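Local coordinates for 5-formyl-3-hydroxy-2-methylpyridine 4-carboxylate 5-dehydrogenase (Mesorhizobium japonicum MAFF 303099, PDB 4OM8), which oxidises 5-formyl-3-hydroxy-2-methylpyridine-4-carboxylate with NAD+ during vitamin B6 degradation and can also reduce it with NADH to 4-pyridoxate, at residues Ala80-Glu85 and Asp108-Ser113; Arg132-His137 and Ile148-Gly153; Pro142-Met147 and Lys297-Arg302. All blocks are in the same frame, centred on the assembly; numbering follows the deposited sequence.

Contact 1. Residues Ala80-Glu85 and Asp108-Ser113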
loop_
_atom_site.group_PDB
_atom_site.type_symbol
_atom_site.label_atom_id
_atom_site.label_comp_id
_atom_site.label_asym_id
_atom_site.label_seq_id
_atom_site.Cartn_x
_atom_site.Cartn_y
_atom_site.Cartn_z
ATOM N N ALA A 80 -16.883 27.247 -20.713
ATOM C CA ALA A 80 -15.980 26.448 -19.882
ATOM C C ALA A 80 -14.527 26.858 -20.094
ATOM O O ALA A 80 -14.096 27.108 -21.235
ATOM C CB ALA A 80 -16.153 24.969 -20.177
ATOM N N ASP A 81 -13.786 26.922 -18.988
ATOM C CA ASP A 81 -12.337 27.110 -19.021
ATOM C C ASP A 81 -11.620 25.774 -19.011
ATOM O O ASP A 81 -10.471 25.674 -19.445
ATOM C CB ASP A 81 -11.880 27.943 -17.831
ATOM C CG ASP A 81 -12.565 29.284 -17.773
ATOM O OD1 ASP A 81 -12.626 29.961 -18.826
ATOM O OD2 ASP A 81 -13.045 29.654 -16.686
ATOM N N LEU A 82 -12.307 24.763 -18.479
ATOM C CA LEU A 82 -11.795 23.402 -18.385
ATOM C C LEU A 82 -12.965 22.472 -18.605
ATOM O O LEU A 82 -14.007 22.641 -17.964
ATOM C CB LEU A 82 -11.141 23.142 -17.021
ATOM C CG LEU A 82 -10.845 21.684 -16.644
ATOM C CD1 LEU A 82 -9.762 21.106 -17.537
ATOM C CD2 LEU A 82 -10.437 21.564 -15.171
ATOM N N VAL A 83 -12.815 21.536 -19.543
ATOM C CA VAL A 83 -13.766 20.442 -19.689
ATOM C C VAL A 83 -13.055 19.173 -19.273
ATOM O O VAL A 83 -12.001 18.847 -19.813
ATOM C CB VAL A 83 -14.291 20.288 -21.124
ATOM C CG1 VAL A 83 -15.271 19.107 -21.214
ATOM C CG2 VAL A 83 -14.936 21.587 -21.614
ATOM N N ILE A 84 -13.622 18.471 -18.304
ATOM C CA ILE A 84 -13.091 17.186 -17.883
ATOM C C ILE A 84 -13.943 16.107 -18.525
ATOM O O ILE A 84 -15.125 15.948 -18.187
ATOM C CB ILE A 84 -13.094 17.030 -16.355
ATOM C CG1 ILE A 84 -12.239 18.128 -15.710
ATOM C CG2 ILE A 84 -12.584 15.640 -15.955
ATOM C CD1 ILE A 84 -12.335 18.142 -14.208
ATOM N N GLU A 85 -13.354 15.400 -19.481
ATOM C CA GLU A 85 -14.030 14.281 -20.118
ATOM C C GLU A 85 -13.886 13.058 -19.223
ATOM O O GLU A 85 -12.764 12.681 -18.818
ATOM C CB GLU A 85 -13.456 14.023 -21.513
ATOM C CG GLU A 85 -13.916 12.705 -22.121
ATOM C CD GLU A 85 -13.007 11.565 -21.736
ATOM O OE1 GLU A 85 -11.796 11.664 -22.017
ATOM O OE2 GLU A 85 -13.494 10.577 -21.153
ATOM N N ASP A 108 -8.574 27.937 -26.326
ATOM C CA ASP A 108 -7.684 27.910 -25.173
ATOM C C ASP A 108 -8.318 27.228 -23.957
ATOM O O ASP A 108 -7.688 27.133 -22.899
ATOM C CB ASP A 108 -7.223 29.323 -24.811
ATOM C CG ASP A 108 -8.366 30.249 -24.469
ATOM O OD1 ASP A 108 -9.515 29.983 -24.883
ATOM O OD2 ASP A 108 -8.106 31.264 -23.789
ATOM N N THR A 109 -9.546 26.735 -24.099
ATOM C CA THR A 109 -10.133 25.900 -23.054
ATOM C C THR A 109 -9.284 24.640 -22.874
ATOM O O THR A 109 -8.929 24.003 -23.848
ATOM C CB THR A 109 -11.576 25.521 -23.416
ATOM O OG1 THR A 109 -12.387 26.702 -23.348
ATOM C CG2 THR A 109 -12.145 24.490 -22.458
ATOM N N ILE A 110 -8.954 24.277 -21.637
ATOM C CA ILE A 110 -8.238 23.030 -21.428
ATOM C C ILE A 110 -9.240 21.878 -21.443
ATOM O O ILE A 110 -10.328 21.971 -20.873
ATOM C CB ILE A 110 -7.420 23.058 -20.122
ATOM C CG1 ILE A 110 -6.305 24.094 -20.266
ATOM C CG2 ILE A 110 -6.832 21.680 -19.810
ATOM C CD1 ILE A 110 -5.516 24.350 -19.017
ATOM N N VAL A 111 -8.883 20.807 -22.139
ATOM C CA VAL A 111 -9.686 19.596 -22.132
ATOM C C VAL A 111 -8.882 18.485 -21.473
ATOM O O VAL A 111 -7.838 18.085 -21.976
ATOM C CB VAL A 111 -10.101 19.182 -23.545
ATOM C CG1 VAL A 111 -10.954 17.929 -23.494
ATOM C CG2 VAL A 111 -10.890 20.322 -24.193
ATOM N N ALA A 112 -9.358 18.013 -20.323
ATOM C CA ALA A 112 -8.672 16.969 -19.581
ATOM C C ALA A 112 -9.436 15.670 -19.675
ATOM O O ALA A 112 -10.662 15.685 -19.667
ATOM C CB ALA A 112 -8.523 17.375 -18.123
ATOM N N SER A 113 -8.728 14.554 -19.786
ATOM C CA SER A 113 -9.366 13.247 -19.701
ATOM C C SER A 113 -9.063 12.582 -18.374
ATOM O O SER A 113 -7.922 12.617 -17.909
ATOM C CB SER A 113 -8.897 12.331 -20.829
ATOM O OG SER A 113 -9.524 11.057 -20.714
HETATM O O HOH W 1 -8.497 27.645 -19.865
#

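Contact 2. Residues Arg132-His137 and Ile148-Gly153. With NAD (nicotinamide-adenine-dinucleotide), chain C.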
loop_
_atom_site.group_PDB
_atom_site.type_symbol
_atom_site.label_atom_id
_atom_site.label_comp_id
_atom_site.label_asym_id
_atom_site.label_seq_id
_atom_site.Cartn_x
_atom_site.Cartn_y
_atom_site.Cartn_z
ATOM N N ARG A 132 -3.714 21.880 -25.623
ATOM C CA ARG A 132 -4.498 22.170 -24.422
ATOM C C ARG A 132 -5.262 20.935 -23.932
ATOM O O ARG A 132 -6.168 21.047 -23.087
ATOM C CB ARG A 132 -5.474 23.348 -24.649
ATOM C CG ARG A 132 -6.307 23.340 -25.944
ATOM C CD ARG A 132 -7.372 22.220 -26.010
ATOM N NE ARG A 132 -8.056 22.275 -27.306
ATOM C CZ ARG A 132 -9.140 23.012 -27.542
ATOM N NH1 ARG A 132 -9.690 23.729 -26.567
ATOM N NH2 ARG A 132 -9.677 23.031 -28.762
ATOM N N MET A 133 -4.908 19.764 -24.456
ATOM C CA MET A 133 -5.471 18.517 -23.936
ATOM C C MET A 133 -4.436 17.786 -23.096
ATOM O O MET A 133 -3.264 17.723 -23.447
ATOM C CB MET A 133 -5.974 17.599 -25.044
ATOM C CG MET A 133 -6.349 16.216 -24.504
ATOM S SD MET A 133 -7.277 15.189 -25.636
ATOM C CE MET A 133 -8.885 15.959 -25.559
ATOM N N VAL A 134 -4.892 17.241 -21.973
ATOM C CA VAL A 134 -4.009 16.691 -20.955
ATOM C C VAL A 134 -4.739 15.601 -20.192
ATOM O O VAL A 134 -5.976 15.570 -20.175
ATOM C CB VAL A 134 -3.555 17.824 -19.989
ATOM C CG1 VAL A 134 -4.747 18.397 -19.216
ATOM C CG2 VAL A 134 -2.458 17.372 -19.036
ATOM N N GLY A 135 -3.988 14.705 -19.564
ATOM C CA GLY A 135 -4.592 13.768 -18.638
ATOM C C GLY A 135 -4.721 14.373 -17.256
ATOM O O GLY A 135 -3.791 15.006 -16.759
ATOM N N MET A 136 -5.900 14.219 -16.655
ATOM C CA MET A 136 -6.135 14.601 -15.268
ATOM C C MET A 136 -6.798 13.394 -14.627
ATOM O O MET A 136 -8.017 13.225 -14.698
ATOM C CB MET A 136 -7.018 15.848 -15.172
ATOM C CG MET A 136 -7.214 16.383 -13.771
ATOM S SD MET A 136 -8.532 17.618 -13.784
ATOM C CE MET A 136 -8.284 18.387 -12.177
ATOM N N HIS A 137 -5.976 12.536 -14.028
ATOM C CA HIS A 137 -6.430 11.214 -13.644
ATOM C C HIS A 137 -6.706 11.154 -12.147
ATOM O O HIS A 137 -5.788 11.140 -11.334
ATOM C CB HIS A 137 -5.391 10.172 -14.050
ATOM C CG HIS A 137 -5.757 8.780 -13.663
ATOM N ND1 HIS A 137 -5.024 8.054 -12.752
ATOM C CD2 HIS A 137 -6.780 7.981 -14.054
ATOM C CE1 HIS A 137 -5.574 6.862 -12.602
ATOM N NE2 HIS A 137 -6.637 6.788 -13.384
ATOM N N ILE A 148 -4.117 13.524 -7.502
ATOM C CA ILE A 148 -4.490 13.508 -8.911
ATOM C C ILE A 148 -3.246 13.525 -9.774
ATOM O O ILE A 148 -2.347 14.332 -9.539
ATOM C CB ILE A 148 -5.378 14.736 -9.259
ATOM C CG1 ILE A 148 -6.670 14.705 -8.437
ATOM C CG2 ILE A 148 -5.712 14.756 -10.738
ATOM C CD1 ILE A 148 -7.465 16.014 -8.491
ATOM N N GLU A 149 -3.196 12.629 -10.762
ATOM C CA GLU A 149 -2.093 12.613 -11.723
ATOM C C GLU A 149 -2.353 13.577 -12.875
ATOM O O GLU A 149 -3.459 13.615 -13.413
ATOM C CB GLU A 149 -1.883 11.208 -12.285
ATOM C CG GLU A 149 -1.427 10.172 -11.248
ATOM C CD GLU A 149 -1.321 8.806 -11.865
ATOM O OE1 GLU A 149 -2.369 8.266 -12.272
ATOM O OE2 GLU A 149 -0.190 8.289 -11.947
ATOM N N VAL A 150 -1.329 14.332 -13.261
ATOM C CA VAL A 150 -1.413 15.239 -14.405
ATOM C C VAL A 150 -0.443 14.739 -15.471
ATOM O O VAL A 150 0.762 14.635 -15.203
ATOM C CB VAL A 150 -1.072 16.680 -13.999
ATOM C CG1 VAL A 150 -1.295 17.613 -15.178
ATOM C CG2 VAL A 150 -1.940 17.120 -12.813
ATOM N N ILE A 151 -0.955 14.391 -16.650
ATOM C CA ILE A 151 -0.136 13.724 -17.663
ATOM C C ILE A 151 -0.162 14.380 -19.033
ATOM O O ILE A 151 -1.172 14.349 -19.730
ATOM C CB ILE A 151 -0.560 12.255 -17.859
ATOM C CG1 ILE A 151 -0.796 11.566 -16.508
ATOM C CG2 ILE A 151 0.482 11.506 -18.691
ATOM C CD1 ILE A 151 -2.274 11.417 -16.118
ATOM N N ALA A 152 0.979 14.908 -19.452
ATOM C CA ALA A 152 1.086 15.409 -20.811
ATOM C C ALA A 152 1.137 14.291 -21.840
ATOM O O ALA A 152 1.833 13.286 -21.663
ATOM C CB ALA A 152 2.317 16.271 -20.945
ATOM N N GLY A 153 0.409 14.468 -22.940
ATOM C CA GLY A 153 0.658 13.672 -24.130
ATOM C C GLY A 153 1.806 14.302 -24.909
ATOM O O GLY A 153 2.322 15.349 -24.520
HETATM P PA NAD C . -18.781 4.789 -15.567
HETATM O O1A NAD C . -19.056 3.689 -16.578
HETATM O O2A NAD C . -19.179 4.612 -14.110
HETATM O O5B NAD C . -19.476 6.134 -16.111
HETATM C C5B NAD C . -19.395 6.532 -17.480
HETATM C C4B NAD C . -20.507 7.539 -17.734
HETATM O O4B NAD C . -20.325 8.137 -19.018
HETATM C C3B NAD C . -21.877 6.863 -17.731
HETATM O O3B NAD C . -22.742 7.498 -16.781
HETATM C C2B NAD C . -22.369 7.039 -19.163
HETATM O O2B NAD C . -23.792 7.188 -19.291
HETATM C C1B NAD C . -21.634 8.295 -19.585
HETATM N N9A NAD C . -21.498 8.509 -21.036
HETATM C C8A NAD C . -21.332 7.587 -22.000
HETATM N N7A NAD C . -21.219 8.181 -23.214
HETATM C C5A NAD C . -21.308 9.509 -23.029
HETATM C C6A NAD C . -21.272 10.712 -23.878
HETATM N N6A NAD C . -21.106 10.623 -25.220
HETATM N N1A NAD C . -21.410 11.911 -23.271
HETATM C C2A NAD C . -21.579 12.024 -21.942
HETATM N N3A NAD C . -21.623 10.971 -21.111
HETATM C C4A NAD C . -21.499 9.715 -21.592
HETATM O O3 NAD C . -17.224 5.176 -15.730
HETATM P PN NAD C . -16.239 5.713 -14.576
HETATM O O1N NAD C . -15.807 4.552 -13.701
HETATM O O2N NAD C . -16.780 6.958 -13.911
HETATM O O5D NAD C . -14.960 6.140 -15.444
HETATM C C5D NAD C . -15.015 7.214 -16.392
HETATM C C4D NAD C . -13.598 7.447 -16.904
HETATM O O4D NAD C . -12.761 7.669 -15.773
HETATM C C3D NAD C . -13.025 6.234 -17.619
HETATM O O3D NAD C . -12.097 6.720 -18.593
HETATM C C2D NAD C . -12.247 5.504 -16.541
HETATM O O2D NAD C . -11.143 4.766 -17.077
HETATM C C1D NAD C . -11.745 6.660 -15.693
HETATM N N1N NAD C . -11.485 6.331 -14.282
HETATM C C2N NAD C . -12.200 5.407 -13.608
HETATM C C3N NAD C . -11.919 5.154 -12.263
HETATM C C7N NAD C . -12.651 4.110 -11.461
HETATM O O7N NAD C . -13.799 3.782 -11.723
HETATM N N7N NAD C . -11.982 3.542 -10.460
HETATM C C4N NAD C . -10.908 5.864 -11.626
HETATM C C5N NAD C . -10.201 6.818 -12.344
HETATM C C6N NAD C . -10.521 7.036 -13.676
#

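Contact 3. Residues Pro142-Met147 and Lys297-Arg302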
loop_
_atom_site.group_PDB
_atom_site.type_symbol
_atom_site.label_atom_id
_atom_site.label_comp_id
_atom_site.label_asym_id
_atom_site.label_seq_id
_atom_site.Cartn_x
_atom_site.Cartn_y
_atom_site.Cartn_z
ATOM N N PRO A 142 -13.405 10.016 -5.926
ATOM C CA PRO A 142 -12.691 11.235 -6.327
ATOM C C PRO A 142 -12.780 12.389 -5.326
ATOM O O PRO A 142 -11.939 13.286 -5.383
ATOM C CB PRO A 142 -13.366 11.601 -7.653
ATOM C CG PRO A 142 -14.736 11.010 -7.535
ATOM C CD PRO A 142 -14.547 9.715 -6.808
ATOM N N HIS A 143 -13.769 12.375 -4.444
ATOM C CA HIS A 143 -13.879 13.417 -3.433
ATOM C C HIS A 143 -13.111 13.039 -2.168
ATOM O O HIS A 143 -12.998 13.843 -1.244
ATOM C CB HIS A 143 -15.351 13.706 -3.108
ATOM C CG HIS A 143 -16.153 12.492 -2.767
ATOM N ND1 HIS A 143 -16.261 11.403 -3.606
ATOM C CD2 HIS A 143 -16.926 12.209 -1.687
ATOM C CE1 HIS A 143 -17.041 10.493 -3.048
ATOM N NE2 HIS A 143 -17.459 10.960 -1.885
ATOM N N ILE A 144 -12.547 11.832 -2.147
ATOM C CA ILE A 144 -11.852 11.332 -0.960
ATOM C C ILE A 144 -10.347 11.129 -1.189
ATOM O O ILE A 144 -9.537 11.561 -0.373
ATOM C CB ILE A 144 -12.483 10.017 -0.467
ATOM C CG1 ILE A 144 -13.933 10.266 -0.027
ATOM C CG2 ILE A 144 -11.690 9.435 0.700
ATOM C CD1 ILE A 144 -14.648 9.020 0.500
ATOM N N ILE A 145 -9.965 10.488 -2.290
ATOM C CA ILE A 145 -8.536 10.353 -2.590
ATOM C C ILE A 145 -7.994 11.722 -3.013
ATOM O O ILE A 145 -8.468 12.280 -4.002
ATOM C CB ILE A 145 -8.252 9.333 -3.717
ATOM C CG1 ILE A 145 -9.101 8.064 -3.560
ATOM C CG2 ILE A 145 -6.726 9.035 -3.812
ATOM C CD1 ILE A 145 -8.913 7.362 -2.233
ATOM N N PRO A 146 -7.003 12.267 -2.282
ATOM C CA PRO A 146 -6.618 13.664 -2.537
ATOM C C PRO A 146 -5.583 13.874 -3.639
ATOM O O PRO A 146 -5.227 15.014 -3.953
ATOM C CB PRO A 146 -6.052 14.113 -1.192
ATOM C CG PRO A 146 -5.431 12.857 -0.632
ATOM C CD PRO A 146 -6.352 11.718 -1.076
ATOM N N MET A 147 -5.115 12.778 -4.216
ATOM C CA MET A 147 -4.042 12.812 -5.195
ATOM C C MET A 147 -4.586 12.661 -6.604
ATOM O O MET A 147 -5.413 11.787 -6.865
ATOM C CB MET A 147 -3.038 11.699 -4.870
ATOM C CG MET A 147 -1.803 11.629 -5.776
ATOM S SD MET A 147 -2.067 10.814 -7.367
ATOM C CE MET A 147 -2.678 9.191 -6.906
ATOM N N LYS A 297 -13.881 4.423 7.142
ATOM C CA LYS A 297 -12.459 4.252 7.443
ATOM C C LYS A 297 -11.552 5.128 6.568
ATOM O O LYS A 297 -10.590 5.712 7.070
ATOM C CB LYS A 297 -12.050 2.788 7.284
ATOM C CG LYS A 297 -12.550 1.865 8.385
ATOM C CD LYS A 297 -12.177 0.437 8.048
ATOM C CE LYS A 297 -12.570 -0.543 9.118
ATOM N NZ LYS A 297 -12.336 -1.917 8.587
ATOM N N LEU A 298 -11.845 5.213 5.267
ATOM C CA LEU A 298 -11.044 6.072 4.392
ATOM C C LEU A 298 -11.047 7.510 4.880
ATOM O O LEU A 298 -9.994 8.162 4.929
ATOM C CB LEU A 298 -11.549 6.011 2.947
ATOM C CG LEU A 298 -11.201 4.734 2.174
ATOM C CD1 LEU A 298 -11.948 4.720 0.852
ATOM C CD2 LEU A 298 -9.690 4.613 1.944
ATOM N N VAL A 299 -12.219 8.013 5.259
ATOM C CA VAL A 299 -12.277 9.388 5.733
ATOM C C VAL A 299 -11.467 9.560 7.028
ATOM O O VAL A 299 -10.670 10.494 7.139
ATOM C CB VAL A 299 -13.739 9.855 5.921
ATOM C CG1 VAL A 299 -13.786 11.150 6.718
ATOM C CG2 VAL A 299 -14.386 10.032 4.547
ATOM N N ALA A 300 -11.632 8.646 7.984
ATOM C CA ALA A 300 -10.947 8.786 9.273
ATOM C C ALA A 300 -9.427 8.668 9.119
ATOM O O ALA A 300 -8.663 9.418 9.740
ATOM C CB ALA A 300 -11.462 7.755 10.258
ATOM N N VAL A 301 -8.997 7.721 8.293
ATOM C CA VAL A 301 -7.574 7.503 8.069
ATOM C C VAL A 301 -6.949 8.713 7.376
ATOM O O VAL A 301 -5.865 9.164 7.739
ATOM C CB VAL A 301 -7.341 6.227 7.231
ATOM C CG1 VAL A 301 -5.906 6.181 6.695
ATOM C CG2 VAL A 301 -7.660 4.988 8.068
ATOM N N ARG A 302 -7.647 9.267 6.387
ATOM C CA ARG A 302 -7.091 10.405 5.670
ATOM C C ARG A 302 -6.796 11.573 6.608
ATOM O O ARG A 302 -5.742 12.207 6.502
ATOM C CB ARG A 302 -8.032 10.855 4.546
ATOM C CG ARG A 302 -7.677 12.238 4.042
ATOM C CD ARG A 302 -8.343 12.607 2.732
ATOM N NE ARG A 302 -8.104 14.025 2.478
ATOM C CZ ARG A 302 -8.641 14.727 1.483
ATOM N NH1 ARG A 302 -9.466 14.153 0.614
ATOM N NH2 ARG A 302 -8.350 16.013 1.372
HETATM O O HOH W 2 -10.860 15.682 -1.425
#

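Contact 1. Residues Ala80-Glu85 and Asp108-Ser113
Ser113 and Glu85 end this strand pair with a side-chain bond: Ser113 OG donates to Glu85 OE1 at 2.7 Å, meeting the oxygen on its syn side but 28° out of the carboxylate plane. A bend in the glutamate chain (chi2 -88°) brings its carboxylate to Ser113 OG, which is also hydrogen-bonded to the amide of Thr115. The buried acid has further partners, since OE1 also bonds Tyr98 OH, while OE2 takes the amide of Val87 and a salt bridge from Lys94, an NAD+-binding residue. Such a setting would probably favour the ionised carboxylate.

Four main-chain bonds run between the strands in regular alternation. Ile110 N reaches Asp81 O at 3.0 Å, and Val83 N returns the bond to Ile110 O at 2.9 Å. Ala112 N then gives to Val83 O (2.8 Å), and Glu85 N to Ala112 O (2.7 Å). The amides of Leu82 and Ile84 are not left over, because these residues pair with strand 4-8 on the other side. At the opposite end Thr109 OG1 donates to Ala80 O at 2.7 Å, and Asp81 O accepts a second hydrogen from a water, 2.8 Å away, that also bonds Asp108 O.

Leu82 CD1 rests 3.8 Å from Ile110 CG2 and also touches Ala112 CB, on the face shared with Ile84. With helix 91-102 between them and axes only 20° from parallel, the two strands form a beta-alpha-beta unit of the Rossmann fold, with Glu85 at the C-terminal end of its strand, near the bound NAD.

Contact 2. Residues Arg132-His137 and Ile148-Gly153
His137 donates from ND1 to Glu149 OE1 at 2.7 Å, across adjacent strands of a hairpin. With CG of His137 anti to the backbone N (chi1 179°) and the Glu149 chain extended beyond CG, the two side chains run alongside each other in the same direction. Their flat groups are nonetheless turned 54° apart, and the N-H...O angle of 143° marks a bent bond that meets OE1 nearly along its C-O axis. On the far side of the imidazole, NE2 approaches C5N of the NAD nicotinamide to 3.7 Å and is hydrogen-bonded to Ser116 OG. Being held from both nitrogens probably fixes the ring's rotation beside the nicotinamide; His137 is inferred to be important for catalytic activity.

The second shell holds that carboxylate. Glu149 OE2 accepts the backbone amides of Val186 and Glu187, and Cys215 of the second subunit packs on the same side chain.

Further out, the backbone sets the register. His137 and Glu149 are a hydrogen-bonded antiparallel pair: His137 N lies 2.8 Å from Glu149 O, and Glu149 N 3.0 Å from His137 O. Gly135 and Ile151 form the next such pair, with Gly135 N to Ile151 O at 2.8 Å and Ile151 N to Gly135 O at 2.9 Å. Ile151 CD1 reaches across beside Gly135 and touches His137 CB at 3.9 Å. Between these pairs Met136 and Val150 face the other way; there Met136 CG meets Ile148 CG2 at 3.8 Å.

Helix 158-170 packs against that second face, touching Val134, Ile148 and Val150, while Phe185 touches Glu149 and Ile151. Within the sheet, strand 133-137 runs parallel to strand 110-113, and strand 147-151, reversed, bridges it to strand 174-178.

Contact 3. Residues Pro142-Met147 and Lys297-Arg302
Leu298 is the first residue of the helical segment to meet the loop, its CB lying 4.1 Å from Ile144 CG2 where the two side chains cross at about a right angle. Its carbonyl serves twice: Arg302 N bonds Leu298 O at 3.0 Å in the helix, and Tyr222 OH of the second subunit is hydrogen-bonded to the same oxygen.

Val299 follows on the neighbouring flank of the helix. Its CG2 touches Ile144 CD1 at 4.2 Å, again crosswise, so the two branches of Ile144 engage successive helix residues. Val51 of helix 35-54 contacts both Ile144 and Val299 and extends this apolar patch. The contact thus joins the loop of the hairpin formed by strands 133-137 and 147-151, part of the Rossmann-type NAD-binding region, to helix 284-305, the last helix of the chain, beside the partner subunit of the homodimer.

One turn after Leu298, Arg302 again projects toward the loop. CG stands opposite the backbone N (chi1 164°) and the chain stays extended to NE, which carries the guanidinium across to the loop backbone. Arg302 NH1 donates to Ile144 O at 2.8 Å, but the bond is bent to 138° and comes from above the carbonyl plane. The same nitrogen bonds a water at 2.9 Å, and this water donates to His143 O. Pro146 CB sits over the centre of one guanidinium face, 3.8 Å from Arg302 CZ. Through NE the arginine also makes a salt bridge to Glu306. Substituting an alanine for Arg302 takes away the flat group lying over Pro146 CB and would probably leave Ile144 O without this donor and Glu306 without its salt-bridge mate. Tyr222 of the second subunit also packs on the arginine, and Trp218 of that subunit on Pro146.

In the fold
Contacts 1 and 2 belong to one sheet, in which strands 110-113 and 133-137 are neighbours; their centres lie about 11 Å apart, and Ser113 O to Met136 N is a probable hydrogen bond between them. Both are buried and dominated by backbone ladders, parallel in contact 1 and antiparallel in contact 2, with a side-chain carboxylate bond near the NAD side of each. Contact 3, about 21 Å from contact 2 between centres, is mostly buried too, but with the second subunit against it. It has no ladder: apolar branches and one arginine join loop to helix. Segment 142-147, mostly the loop before strand 147-151, adjoins segment 148-153, so contacts 2 and 3 interlock along the chain.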